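Local coordinates for ureidoglycolate hydrolase (Arabidopsis thaliana, PDB 4PXE), which hydrolyses (S)-ureidoglycolate to glyoxylate, ammonium and carbon dioxide in purine breakdown, working as a manganese-dependent homodimer of the peptidase M20 family, at residues D25-F30 with R52-L57; G71-K76 with I131-S136; S233-F238 with K340-D345; L258-L263 with S300-D305. All coordinates share one frame; numbering follows the deposited sequence. Where two conformers were deposited one is given.

Read from the N terminus, the first of the four loops closes at interaction 1, where helix 17-28 meets helix 45-60. Interaction 2 follows in series, pairing strand 73-77 with strand 129-133; the two touch, since Val-54 packs on Leu-133 and Lys-55 on Ile-73, so helix 45-60 is tied to the sheet of the metal-binding part of the fold. Interaction 3, its centre about 28 Å from that of interaction 2, closes a much longer loop in the region involved in dimerization, joining strands 222-239 and 335-344. Interaction 4 falls within that loop and sets helix 256-272 on strand 295-308, which neighbours strand 222-239. No two of the four loops cross.

Interaction 1. Residues D25-F30 with R52-L57; sequences DELSSF and RYVKNL
Tyr-53 reaches from helix 45-60 to Glu-26 and Leu-27 of helix 17-28, and this helix-helix contact in the metal-binding part of the M20 fold is built round its ring. The polar element is one short hydrogen bond: Tyr-53 OH donates to Glu-26 OE1 at 2.7 Å. The carboxylate is met on its anti side, slightly out of its plane, and stands almost perpendicular to the ring (86°), with OE1 at the ring's edge.

Apolar contacts fill in behind it. Leu-27 lays CD1 against Tyr-53 CD1 at 3.6 Å, and the same methyl lies more loosely near Val-54 CG2, at 4.5 Å. Leu-27 also packs on Val-105 of helix 105-120, which places this buried end of the contact against a third helix.

The rings of Phe-30 and Tyr-53 form an oblique pair, their centroids 6.0 Å apart and their planes inclined at 63°. The Tyr-53 ring extends past both Leu-27 and Phe-30 to bring its hydroxyl to Glu-26, since chi1 (-177°) turns CG away from the backbone N. Ser-29 OG sits 4.0 Å above the centre of one face of the Phe-30 ring, while Phe-30 CE2 comes 3.9 Å from Tyr-53 CB.

Interaction 2. Residues G71-K76 with I131-S136; sequences GNIFGK and IILFTS
Asn-72 OD1 takes the backbone N-H of Thr-135 at 2.8 Å, a side chain standing in for the next strand rung just where antiparallel pairing between strands 73-77 and 129-133 gives out. These strands belong to the sheet of the metal-binding part of the M20 fold. The donor is tilted 19° from the amide carbonyl plane of Asn-72, whose ND2 is held in turn by Asp-68, so both ends of the amide are engaged and its rotation is fixed.

Four backbone bonds continue the ladder. Ile-73 and Leu-133 form one hydrogen-bonded pair, Gly-75 and Ile-131 the next, and Phe-74 faces Ile-132 between them as a non-hydrogen-bonded pair.

On the face carrying Ile-73 and Leu-133, the two side chains lie alongside each other and point the same way, CD1 of Ile-73 3.8 Å from CD2 of Leu-133; helix 45-60 covers them. On the other face Phe-74 and Ile-132 do likewise, the ring's CD2 lying 3.8 Å from Ile-132 CG1, and Leu-152 of helix 147-152 touches the ring. Ile-132 CG2 also rests over the centre of the Phe-134 ring.

Past the strand pairing, Thr-135 turns its side chain to Gly-71, whose backbone angles call for glycine. Its OG1 is hydrogen-bonded to Val-70 O and Arg-51, and Thr-135 OG1 lies 3.3 Å from Gly-71 O.

Interaction 3. Residues S233-F238 with K340-D345; sequences SLKVEF and KIVNQD
Ser-233 faces both Val-342 and Asn-343, a classic beta bulge in the antiparallel pairing of strands 222-239 and 335-344. This is the close-knit end of the contact. Ser-233 O receives Val-342 N at 2.9 Å and, weakly, Asn-343 N, while Ser-233 N donates to Asn-343 O. The side chains repeat the link: Ser-233 OG donates to Asn-343 OD1 at 2.7 Å, approaching from above the carbonyl plane, 36° out of it. The other end of that amide, ND2, donates to Asp-345 OD1, so Asn-343 bridges the strands and the loop that follows. With an alanine here, Ser-233 OG would probably lose its acceptor across the strands and Asp-345 OD1 one of its donors.

Beyond the bulge regular pairing resumes: Lys-235 N donates to Lys-340 O and Lys-340 N to Lys-235 O, each at 2.8 Å. Their side chains form the looser, more exposed side. They run alongside each other with Lys-235 CE 4.0 Å from Lys-340 CD. The like charges stay apart, Lys-235 NZ lying 6.3 Å from Lys-340 NZ. Lys-235 CG also rests against Val-342 CG2.

On the opposite face Leu-234 CD2 packs at 3.7 Å on Ile-341 CG1. Helix 311-332 covers this pair through Ile-321 and Ile-318, strand 295-308 flanks strand 222-239 on its other edge, and Ile-293 of the second subunit packs on Ser-233.

Interaction 4. Residues L258-L263 with S300-D305; sequences LAAAEL and SHLEID
Leu-302 is the bump that rises from strand 295-308 against helix 256-272, and Ala-260 leaves the shallow place that receives it. The arrangement is a helix laid over a beta-sheet in the region involved in dimerization; the local helix and strand axes run at 20° to each other and come within 8.4 Å. The fork of the leucine straddles the alanine: CD1 of Leu-302 lies 3.9 Å from Ala-260 CB, while its CD2 comes up to the backbone, 3.5 Å from Ala-260 O. The same CD2 also approaches Leu-263 CB, about one helical turn on, so the branch fits between the two residues. Chi1 of -56° sets CG of Leu-302 anti to the carbonyl carbon, and chi2 of 88° turns the two methyls to the helix. Cutting the side chain back to alanine is likely to open a gap between helix and strand, leaving Ala-260 and Leu-263 without the methyls that pack on them.

The smallness of Ala-260 also admits Ser-300, whose OG lies 3.5 Å from Ala-260 CB but is hydrogen-bonded to Ala-256 O at the start of the helix. Leu-286 of strand 280-289 touches the alanine as well.

Farther along, the larger Leu-263 spans the widening interval to the sheet, meeting Val-236 of strand 222-239 besides its partners here. The helix turns another side to the second subunit, where Ala-261 packs on Ala-261 of that chain. At the far end of the contact, methyl meets methyl: Leu-263 CD2 lies 4.2 Å from Ile-304 CD1.

Interaction 1. Residues D25-F30 with R52-L57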
loop_
_atom_site.group_PDB
_atom_site.type_symbol
_atom_site.label_atom_id
_atom_site.label_comp_id
_atom_site.label_asym_id
_atom_site.label_seq_id
_atom_site.Cartn_x
_atom_site.Cartn_y
_atom_site.Cartn_z
ATOM N N ASP A 25 -22.309 -13.228 16.016
ATOM C CA ASP A 25 -21.005 -13.871 16.152
ATOM C C ASP A 25 -20.737 -14.843 15.006
ATOM O O ASP A 25 -19.638 -14.857 14.454
ATOM C CB ASP A 25 -20.910 -14.597 17.498
ATOM C CG ASP A 25 -20.936 -13.646 18.673
ATOM O OD1 ASP A 25 -20.614 -12.456 18.482
ATOM O OD2 ASP A 25 -21.278 -14.099 19.785
ATOM N N GLU A 26 -21.728 -15.654 14.650
ATOM C CA GLU A 26 -21.564 -16.570 13.525
ATOM C C GLU A 26 -21.261 -15.833 12.225
ATOM O O GLU A 26 -20.341 -16.212 11.489
ATOM C CB GLU A 26 -22.785 -17.482 13.374
ATOM C CG GLU A 26 -22.880 -18.507 14.500
ATOM C CD GLU A 26 -24.045 -19.465 14.358
ATOM O OE1 GLU A 26 -24.901 -19.264 13.470
ATOM O OE2 GLU A 26 -24.108 -20.429 15.155
ATOM N N LEU A 27 -22.004 -14.767 11.950
ATOM C CA LEU A 27 -21.754 -14.010 10.725
ATOM C C LEU A 27 -20.340 -13.410 10.694
ATOM O O LEU A 27 -19.709 -13.329 9.638
ATOM C CB LEU A 27 -22.811 -12.924 10.520
ATOM C CG LEU A 27 -22.915 -12.433 9.074
ATOM C CD1 LEU A 27 -23.559 -13.494 8.187
ATOM C CD2 LEU A 27 -23.686 -11.136 8.989
ATOM N N SER A 28 -19.834 -13.006 11.854
ATOM C CA SER A 28 -18.513 -12.395 11.932
ATOM C C SER A 28 -17.385 -13.360 11.567
ATOM O O SER A 28 -16.260 -12.925 11.300
ATOM C CB SER A 28 -18.268 -11.800 13.324
ATOM O OG SER A 28 -17.931 -12.800 14.275
ATOM N N SER A 29 -17.684 -14.661 11.556
ATOM C CA SER A 29 -16.671 -15.649 11.173
ATOM C C SER A 29 -16.354 -15.608 9.678
ATOM O O SER A 29 -15.307 -16.096 9.262
ATOM C CB SER A 29 -17.109 -17.058 11.578
ATOM O OG SER A 29 -18.137 -17.541 10.736
ATOM N N PHE A 30 -17.256 -15.035 8.880
ATOM C CA PHE A 30 -17.027 -14.891 7.441
ATOM C C PHE A 30 -16.208 -13.630 7.197
ATOM O O PHE A 30 -16.739 -12.575 6.864
ATOM C CB PHE A 30 -18.345 -14.853 6.670
ATOM C CG PHE A 30 -19.238 -16.034 6.940
ATOM C CD1 PHE A 30 -18.795 -17.325 6.694
ATOM C CD2 PHE A 30 -20.512 -15.853 7.446
ATOM C CE1 PHE A 30 -19.618 -18.415 6.941
ATOM C CE2 PHE A 30 -21.335 -16.933 7.692
ATOM C CZ PHE A 30 -20.884 -18.218 7.445
ATOM N N ARG A 52 -25.300 -16.261 1.818
ATOM C CA ARG A 52 -25.962 -17.553 1.952
ATOM C C ARG A 52 -26.525 -17.737 3.359
ATOM O O ARG A 52 -27.635 -18.240 3.526
ATOM C CB ARG A 52 -25.002 -18.684 1.578
ATOM C CG ARG A 52 -24.590 -18.655 0.104
ATOM C CD ARG A 52 -23.473 -19.638 -0.198
ATOM N NE ARG A 52 -23.809 -21.006 0.183
ATOM C CZ ARG A 52 -24.415 -21.880 -0.617
ATOM N NH1 ARG A 52 -24.758 -21.526 -1.848
ATOM N NH2 ARG A 52 -24.680 -23.106 -0.186
ATOM N N TYR A 53 -25.763 -17.304 4.362
ATOM C CA TYR A 53 -26.190 -17.397 5.752
ATOM C C TYR A 53 -27.470 -16.590 5.957
ATOM O O TYR A 53 -28.432 -17.076 6.547
ATOM C CB TYR A 53 -25.066 -16.889 6.666
ATOM C CG TYR A 53 -25.345 -16.991 8.149
ATOM C CD1 TYR A 53 -26.038 -15.986 8.810
ATOM C CD2 TYR A 53 -24.895 -18.073 8.892
ATOM C CE1 TYR A 53 -26.286 -16.063 10.176
ATOM C CE2 TYR A 53 -25.139 -18.160 10.258
ATOM C CZ TYR A 53 -25.836 -17.146 10.888
ATOM O OH TYR A 53 -26.081 -17.222 12.241
ATOM N N VAL A 54 -27.491 -15.366 5.434
ATOM C CA VAL A 54 -28.664 -14.507 5.551
ATOM C C VAL A 54 -29.880 -15.045 4.779
ATOM O O VAL A 54 -30.999 -15.054 5.294
ATOM C CB VAL A 54 -28.343 -13.052 5.115
ATOM C CG1 VAL A 54 -29.612 -12.227 5.051
ATOM C CG2 VAL A 54 -27.353 -12.417 6.089
ATOM N N LYS A 55 -29.661 -15.500 3.550
ATOM C CA LYS A 55 -30.751 -16.071 2.763
ATOM C C LYS A 55 -31.374 -17.288 3.460
ATOM O O LYS A 55 -32.591 -17.473 3.418
ATOM C CB LYS A 55 -30.282 -16.408 1.342
ATOM C CG LYS A 55 -30.211 -15.172 0.441
ATOM C CD LYS A 55 -29.786 -15.494 -0.991
ATOM C CE LYS A 55 -28.293 -15.767 -1.091
ATOM N NZ LYS A 55 -27.888 -16.141 -2.496
ATOM N N ASN A 56 -30.539 -18.096 4.115
ATOM C CA ASN A 56 -31.025 -19.234 4.892
ATOM C C ASN A 56 -31.937 -18.782 6.031
ATOM O O ASN A 56 -33.025 -19.330 6.231
ATOM C CB ASN A 56 -29.852 -20.074 5.407
ATOM C CG ASN A 56 -30.300 -21.272 6.214
ATOM O OD1 ASN A 56 -30.082 -21.337 7.420
ATOM N ND2 ASN A 56 -30.933 -22.234 5.546
ATOM N N LEU A 57 -31.511 -17.751 6.758
ATOM C CA LEU A 57 -32.355 -17.200 7.817
ATOM C C LEU A 57 -33.669 -16.618 7.294
ATOM O O LEU A 57 -34.713 -16.770 7.922
ATOM C CB LEU A 57 -31.593 -16.138 8.616
ATOM C CG LEU A 57 -30.413 -16.630 9.451
ATOM C CD1 LEU A 57 -29.825 -15.479 10.240
ATOM C CD2 LEU A 57 -30.861 -17.745 10.382
#

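Interaction 2. Residues G71-K76 with I131-S136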
loop_
_atom_site.group_PDB
_atom_site.type_symbol
_atom_site.label_atom_id
_atom_site.label_comp_id
_atom_site.label_asym_id
_atom_site.label_seq_id
_atom_site.Cartn_x
_atom_site.Cartn_y
_atom_site.Cartn_z
ATOM N N GLY A 71 -27.420 -8.297 -6.966
ATOM C CA GLY A 71 -27.328 -9.043 -5.727
ATOM C C GLY A 71 -27.942 -8.379 -4.511
ATOM O O GLY A 71 -27.665 -8.804 -3.388
ATOM N N ASN A 72 -28.760 -7.350 -4.709
ATOM C CA ASN A 72 -29.646 -6.936 -3.623
ATOM C C ASN A 72 -30.584 -8.099 -3.356
ATOM O O ASN A 72 -31.109 -8.716 -4.292
ATOM C CB ASN A 72 -30.454 -5.680 -3.967
ATOM C CG ASN A 72 -29.590 -4.451 -4.197
ATOM O OD1 ASN A 72 -28.722 -4.102 -3.391
ATOM N ND2 ASN A 72 -29.849 -3.765 -5.298
ATOM N N ILE A 73 -30.790 -8.407 -2.081
ATOM C CA ILE A 73 -31.575 -9.568 -1.677
ATOM C C ILE A 73 -32.828 -9.102 -0.949
ATOM O O ILE A 73 -32.758 -8.218 -0.100
ATOM C CB ILE A 73 -30.725 -10.506 -0.797
ATOM C CG1 ILE A 73 -29.570 -11.077 -1.631
ATOM C CG2 ILE A 73 -31.558 -11.636 -0.227
ATOM C CD1 ILE A 73 -28.474 -11.764 -0.841
ATOM N N PHE A 74 -33.977 -9.685 -1.296
ATOM C CA PHE A 74 -35.258 -9.241 -0.779
ATOM C C PHE A 74 -35.970 -10.421 -0.135
ATOM O O PHE A 74 -35.976 -11.515 -0.696
ATOM C CB PHE A 74 -36.129 -8.686 -1.918
ATOM C CG PHE A 74 -35.517 -7.515 -2.647
ATOM C CD1 PHE A 74 -34.591 -7.718 -3.660
ATOM C CD2 PHE A 74 -35.877 -6.214 -2.325
ATOM C CE1 PHE A 74 -34.024 -6.643 -4.337
ATOM C CE2 PHE A 74 -35.315 -5.129 -2.999
ATOM C CZ PHE A 74 -34.389 -5.349 -4.005
ATOM N N GLY A 75 -36.553 -10.205 1.041
ATOM C CA GLY A 75 -37.308 -11.239 1.734
ATOM C C GLY A 75 -38.658 -10.707 2.161
ATOM O O GLY A 75 -38.748 -9.877 3.070
ATOM N N LYS A 76 -39.722 -11.171 1.507
ATOM C CA LYS A 76 -41.052 -10.613 1.743
ATOM C C LYS A 76 -41.996 -11.510 2.552
ATOM O O LYS A 76 -42.059 -12.721 2.344
ATOM C CB LYS A 76 -41.730 -10.247 0.412
ATOM C CG LYS A 76 -43.137 -9.695 0.574
ATOM C CD LYS A 76 -43.759 -9.242 -0.739
ATOM C CE LYS A 76 -43.224 -7.891 -1.180
ATOM N NZ LYS A 76 -43.999 -7.345 -2.357
ATOM N N ILE A 131 -37.789 -7.308 3.752
ATOM C CA ILE A 131 -36.439 -7.078 4.233
ATOM C C ILE A 131 -35.497 -6.993 3.045
ATOM O O ILE A 131 -35.527 -7.843 2.150
ATOM C CB ILE A 131 -35.968 -8.217 5.142
ATOM C CG1 ILE A 131 -36.916 -8.375 6.329
ATOM C CG2 ILE A 131 -34.535 -7.950 5.621
ATOM C CD1 ILE A 131 -36.490 -9.462 7.277
ATOM N N ILE A 132 -34.651 -5.969 3.042
ATOM C CA ILE A 132 -33.667 -5.791 1.987
ATOM C C ILE A 132 -32.264 -5.959 2.548
ATOM O O ILE A 132 -31.870 -5.260 3.488
ATOM C CB ILE A 132 -33.762 -4.396 1.333
ATOM C CG1 ILE A 132 -35.175 -4.126 0.808
ATOM C CG2 ILE A 132 -32.748 -4.279 0.207
ATOM C CD1 ILE A 132 -35.371 -2.716 0.302
ATOM N N LEU A 133 -31.518 -6.898 1.987
ATOM C CA LEU A 133 -30.079 -6.949 2.200
ATOM C C LEU A 133 -29.454 -6.244 1.016
ATOM O O LEU A 133 -29.425 -6.785 -0.088
ATOM C CB LEU A 133 -29.587 -8.393 2.308
ATOM C CG LEU A 133 -28.070 -8.604 2.228
ATOM C CD1 LEU A 133 -27.321 -7.708 3.221
ATOM C CD2 LEU A 133 -27.724 -10.070 2.467
ATOM N N PHE A 134 -28.988 -5.017 1.223
ATOM C CA PHE A 134 -28.360 -4.278 0.134
ATOM C C PHE A 134 -27.066 -4.975 -0.273
ATOM O O PHE A 134 -26.358 -5.526 0.572
ATOM C CB PHE A 134 -28.134 -2.828 0.552
ATOM C CG PHE A 134 -29.418 -2.087 0.804
ATOM C CD1 PHE A 134 -30.096 -1.482 -0.243
ATOM C CD2 PHE A 134 -29.971 -2.030 2.073
ATOM C CE1 PHE A 134 -31.294 -0.819 -0.026
ATOM C CE2 PHE A 134 -31.171 -1.359 2.299
ATOM C CZ PHE A 134 -31.830 -0.753 1.251
ATOM N N THR A 135 -26.777 -4.998 -1.569
ATOM C CA THR A 135 -25.690 -5.829 -2.057
ATOM C C THR A 135 -24.323 -5.404 -1.507
ATOM O O THR A 135 -23.438 -6.231 -1.311
ATOM C CB THR A 135 -25.680 -5.904 -3.608
ATOM O OG1 THR A 135 -24.932 -7.054 -4.017
ATOM C CG2 THR A 135 -25.109 -4.633 -4.240
ATOM N N SER A 136 -24.177 -4.107 -1.250
ATOM C CA SER A 136 -22.973 -3.545 -0.650
ATOM C C SER A 136 -23.274 -2.102 -0.321
ATOM O O SER A 136 -23.933 -1.415 -1.109
ATOM C CB SER A 136 -21.799 -3.612 -1.631
ATOM O OG SER A 136 -20.775 -2.707 -1.256
#

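Interaction 3. Residues S233-F238 with K340-D345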
loop_
_atom_site.group_PDB
_atom_site.type_symbol
_atom_site.label_atom_id
_atom_site.label_comp_id
_atom_site.label_asym_id
_atom_site.label_seq_id
_atom_site.Cartn_x
_atom_site.Cartn_y
_atom_site.Cartn_z
ATOM N N SER A 233 -16.741 12.185 -1.589
ATOM C CA SER A 233 -15.419 11.577 -1.615
ATOM C C SER A 233 -14.667 11.978 -2.876
ATOM O O SER A 233 -15.269 12.233 -3.923
ATOM C CB SER A 233 -15.487 10.058 -1.474
ATOM O OG SER A 233 -15.908 9.452 -2.669
ATOM N N LEU A 234 -13.347 12.055 -2.743
ATOM C CA LEU A 234 -12.469 12.519 -3.802
ATOM C C LEU A 234 -11.334 11.519 -3.999
ATOM O O LEU A 234 -10.860 10.915 -3.037
ATOM C CB LEU A 234 -11.842 13.859 -3.408
ATOM C CG LEU A 234 -12.675 14.944 -2.720
ATOM C CD1 LEU A 234 -11.799 16.115 -2.311
ATOM C CD2 LEU A 234 -13.768 15.413 -3.656
ATOM N N LYS A 235 -10.908 11.354 -5.246
ATOM C CA LYS A 235 -9.684 10.624 -5.569
ATOM C C LYS A 235 -8.701 11.601 -6.195
ATOM O O LYS A 235 -9.053 12.325 -7.128
ATOM C CB LYS A 235 -9.962 9.523 -6.586
ATOM C CG LYS A 235 -10.457 8.220 -6.010
ATOM C CD LYS A 235 -10.049 7.055 -6.910
ATOM C CE LYS A 235 -10.680 7.164 -8.295
ATOM N NZ LYS A 235 -10.258 6.033 -9.179
ATOM N N VAL A 236 -7.465 11.606 -5.702
ATOM C CA VAL A 236 -6.451 12.531 -6.180
ATOM C C VAL A 236 -5.162 11.783 -6.461
ATOM O O VAL A 236 -4.740 10.928 -5.675
ATOM C CB VAL A 236 -6.182 13.641 -5.144
ATOM C CG1 VAL A 236 -5.171 14.647 -5.667
ATOM C CG2 VAL A 236 -7.490 14.348 -4.771
ATOM N N GLU A 237 -4.545 12.087 -7.597
ATOM C CA GLU A 237 -3.223 11.551 -7.894
ATOM C C GLU A 237 -2.258 12.641 -8.324
ATOM O O GLU A 237 -2.624 13.565 -9.057
ATOM C CB GLU A 237 -3.290 10.448 -8.955
ATOM C CG GLU A 237 -4.123 9.253 -8.515
ATOM C CD GLU A 237 -3.927 8.026 -9.383
ATOM O OE1 GLU A 237 -3.433 8.161 -10.527
ATOM O OE2 GLU A 237 -4.271 6.919 -8.913
ATOM N N PHE A 238 -1.024 12.527 -7.843
ATOM C CA PHE A 238 0.073 13.388 -8.270
ATOM C C PHE A 238 1.111 12.534 -8.992
ATOM O O PHE A 238 1.336 11.386 -8.609
ATOM C CB PHE A 238 0.753 14.039 -7.069
ATOM C CG PHE A 238 -0.108 15.015 -6.313
ATOM C CD1 PHE A 238 -0.329 16.297 -6.803
ATOM C CD2 PHE A 238 -0.644 14.664 -5.083
ATOM C CE1 PHE A 238 -1.086 17.201 -6.084
ATOM C CE2 PHE A 238 -1.402 15.570 -4.359
ATOM C CZ PHE A 238 -1.622 16.834 -4.860
ATOM N N LYS A 340 -10.699 13.716 -8.992
ATOM C CA LYS A 340 -12.018 13.195 -9.318
ATOM C C LYS A 340 -12.914 13.290 -8.101
ATOM O O LYS A 340 -12.612 12.722 -7.052
ATOM C CB LYS A 340 -11.914 11.731 -9.765
ATOM C CG LYS A 340 -13.240 11.068 -10.162
ATOM C CD LYS A 340 -13.040 9.573 -10.433
ATOM C CE LYS A 340 -14.270 8.930 -11.059
ATOM N NZ LYS A 340 -14.465 9.368 -12.469
ATOM N N ILE A 341 -14.015 14.018 -8.231
ATOM C CA ILE A 341 -15.049 13.987 -7.207
ATOM C C ILE A 341 -15.891 12.751 -7.493
ATOM O O ILE A 341 -16.699 12.723 -8.429
ATOM C CB ILE A 341 -15.901 15.270 -7.230
ATOM C CG1 ILE A 341 -15.015 16.500 -6.993
ATOM C CG2 ILE A 341 -17.018 15.178 -6.184
ATOM C CD1 ILE A 341 -15.739 17.833 -7.102
ATOM N N VAL A 342 -15.674 11.701 -6.708
ATOM C CA VAL A 342 -16.294 10.413 -6.972
ATOM C C VAL A 342 -17.780 10.484 -6.648
ATOM O O VAL A 342 -18.614 9.945 -7.379
ATOM C CB VAL A 342 -15.607 9.297 -6.161
ATOM C CG1 VAL A 342 -16.351 7.971 -6.311
ATOM C CG2 VAL A 342 -14.141 9.171 -6.589
ATOM N N ASN A 343 -18.105 11.167 -5.556
ATOM C CA ASN A 343 -19.502 11.458 -5.236
ATOM C C ASN A 343 -19.581 12.721 -4.407
ATOM O O ASN A 343 -18.652 13.060 -3.675
ATOM C CB ASN A 343 -20.198 10.285 -4.528
ATOM C CG ASN A 343 -19.568 9.949 -3.187
ATOM O OD1 ASN A 343 -18.544 9.266 -3.136
ATOM N ND2 ASN A 343 -20.193 10.396 -2.096
ATOM N N GLN A 344 -20.700 13.426 -4.537
ATOM C CA GLN A 344 -20.928 14.651 -3.802
ATOM C C GLN A 344 -22.430 14.721 -3.621
ATOM O O GLN A 344 -23.139 15.278 -4.456
ATOM C CB GLN A 344 -20.422 15.849 -4.606
ATOM C CG GLN A 344 -20.444 17.166 -3.880
ATOM C CD GLN A 344 -19.807 18.277 -4.695
ATOM O OE1 GLN A 344 -19.306 18.042 -5.795
ATOM N NE2 GLN A 344 -19.820 19.489 -4.158
ATOM N N ASP A 345 -22.914 14.121 -2.541
ATOM C CA ASP A 345 -24.337 13.882 -2.389
ATOM C C ASP A 345 -24.953 14.850 -1.395
ATOM O O ASP A 345 -24.299 15.292 -0.467
ATOM C CB ASP A 345 -24.563 12.441 -1.928
ATOM C CG ASP A 345 -23.932 11.430 -2.869
ATOM O OD1 ASP A 345 -23.049 10.678 -2.416
ATOM O OD2 ASP A 345 -24.317 11.395 -4.057
#

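Interaction 4. Residues L258-L263 with S300-D305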
loop_
_atom_site.group_PDB
_atom_site.type_symbol
_atom_site.label_atom_id
_atom_site.label_comp_id
_atom_site.label_asym_id
_atom_site.label_seq_id
_atom_site.Cartn_x
_atom_site.Cartn_y
_atom_site.Cartn_z
ATOM N N LEU A 258 5.527 13.837 -1.087
ATOM C CA LEU A 258 5.463 15.073 -0.322
ATOM C C LEU A 258 4.275 15.927 -0.757
ATOM O O LEU A 258 3.643 16.564 0.091
ATOM C CB LEU A 258 6.783 15.829 -0.396
ATOM C CG LEU A 258 7.929 15.094 0.295
ATOM C CD1 LEU A 258 9.201 15.911 0.219
ATOM C CD2 LEU A 258 7.577 14.764 1.757
ATOM N N ALA A 259 3.930 15.901 -2.045
ATOM C CA ALA A 259 2.702 16.554 -2.495
ATOM C C ALA A 259 1.493 15.954 -1.789
ATOM O O ALA A 259 0.596 16.680 -1.351
ATOM C CB ALA A 259 2.542 16.441 -4.006
ATOM N N ALA A 260 1.470 14.632 -1.663
ATOM C CA ALA A 260 0.360 13.947 -1.014
ATOM C C ALA A 260 0.294 14.300 0.462
ATOM O O ALA A 260 -0.796 14.534 1.003
ATOM C CB ALA A 260 0.489 12.445 -1.200
ATOM N N ALA A 261 1.452 14.352 1.115
ATOM C CA ALA A 261 1.509 14.713 2.534
ATOM C C ALA A 261 0.951 16.116 2.756
ATOM O O ALA A 261 0.162 16.353 3.689
ATOM C CB ALA A 261 2.938 14.618 3.046
ATOM N N GLU A 262 1.337 17.038 1.884
ATOM C CA GLU A 262 0.854 18.409 1.975
ATOM C C GLU A 262 -0.640 18.491 1.735
ATOM O O GLU A 262 -1.335 19.268 2.409
ATOM C CB GLU A 262 1.620 19.320 1.008
ATOM C CG GLU A 262 3.050 19.506 1.455
ATOM C CD GLU A 262 3.933 20.225 0.452
ATOM O OE1 GLU A 262 3.731 20.055 -0.768
ATOM O OE2 GLU A 262 4.847 20.945 0.903
ATOM N N LEU A 263 -1.154 17.697 0.798
ATOM C CA LEU A 263 -2.592 17.726 0.533
ATOM C C LEU A 263 -3.371 17.168 1.715
ATOM O O LEU A 263 -4.410 17.720 2.073
ATOM C CB LEU A 263 -2.969 17.007 -0.767
ATOM C CG LEU A 263 -4.440 17.154 -1.186
ATOM C CD1 LEU A 263 -4.866 18.630 -1.337
ATOM C CD2 LEU A 263 -4.737 16.376 -2.452
ATOM N N SER A 300 1.557 9.341 -6.399
ATOM C CA SER A 300 0.864 9.175 -5.133
ATOM C C SER A 300 -0.631 9.214 -5.392
ATOM O O SER A 300 -1.092 9.848 -6.336
ATOM C CB SER A 300 1.277 10.249 -4.132
ATOM O OG SER A 300 0.958 11.549 -4.602
ATOM N N HIS A 301 -1.376 8.519 -4.542
ATOM C CA HIS A 301 -2.802 8.304 -4.725
ATOM C C HIS A 301 -3.455 8.515 -3.372
ATOM O O HIS A 301 -3.126 7.810 -2.411
ATOM C CB HIS A 301 -3.024 6.861 -5.213
ATOM C CG HIS A 301 -4.461 6.438 -5.269
ATOM N ND1 HIS A 301 -5.217 6.505 -6.422
ATOM C CD2 HIS A 301 -5.270 5.914 -4.319
ATOM C CE1 HIS A 301 -6.437 6.058 -6.171
ATOM N NE2 HIS A 301 -6.495 5.692 -4.904
ATOM N N LEU A 302 -4.356 9.495 -3.293
ATOM C CA LEU A 302 -5.101 9.773 -2.061
ATOM C C LEU A 302 -6.574 9.558 -2.293
ATOM O O LEU A 302 -7.094 9.869 -3.365
ATOM C CB LEU A 302 -4.957 11.229 -1.625
ATOM C CG LEU A 302 -3.583 11.820 -1.388
ATOM C CD1 LEU A 302 -3.064 12.370 -2.706
ATOM C CD2 LEU A 302 -3.639 12.902 -0.311
ATOM N N GLU A 303 -7.260 9.051 -1.275
ATOM C CA GLU A 303 -8.715 9.027 -1.298
ATOM C C GLU A 303 -9.197 9.751 -0.055
ATOM O O GLU A 303 -8.782 9.441 1.069
ATOM C CB GLU A 303 -9.250 7.596 -1.396
ATOM C CG GLU A 303 -8.656 6.878 -2.587
ATOM C CD GLU A 303 -9.308 5.549 -2.896
ATOM O OE1 GLU A 303 -10.461 5.314 -2.471
ATOM O OE2 GLU A 303 -8.660 4.734 -3.582
ATOM N N ILE A 304 -10.061 10.736 -0.284
ATOM C CA ILE A 304 -10.438 11.719 0.715
ATOM C C ILE A 304 -11.936 11.657 0.951
ATOM O O ILE A 304 -12.712 11.639 -0.001
ATOM C CB ILE A 304 -10.075 13.133 0.225
ATOM C CG1 ILE A 304 -8.570 13.218 -0.081
ATOM C CG2 ILE A 304 -10.473 14.184 1.252
ATOM C CD1 ILE A 304 -8.139 14.507 -0.802
ATOM N N ASP A 305 -12.332 11.614 2.223
ATOM C CA ASP A 305 -13.735 11.565 2.625
ATOM C C ASP A 305 -14.020 12.902 3.297
ATOM O O ASP A 305 -13.258 13.339 4.144
ATOM C CB ASP A 305 -13.918 10.399 3.610
ATOM C CG ASP A 305 -15.322 10.304 4.169
ATOM O OD1 ASP A 305 -15.702 11.156 4.998
ATOM O OD2 ASP A 305 -16.027 9.353 3.802
#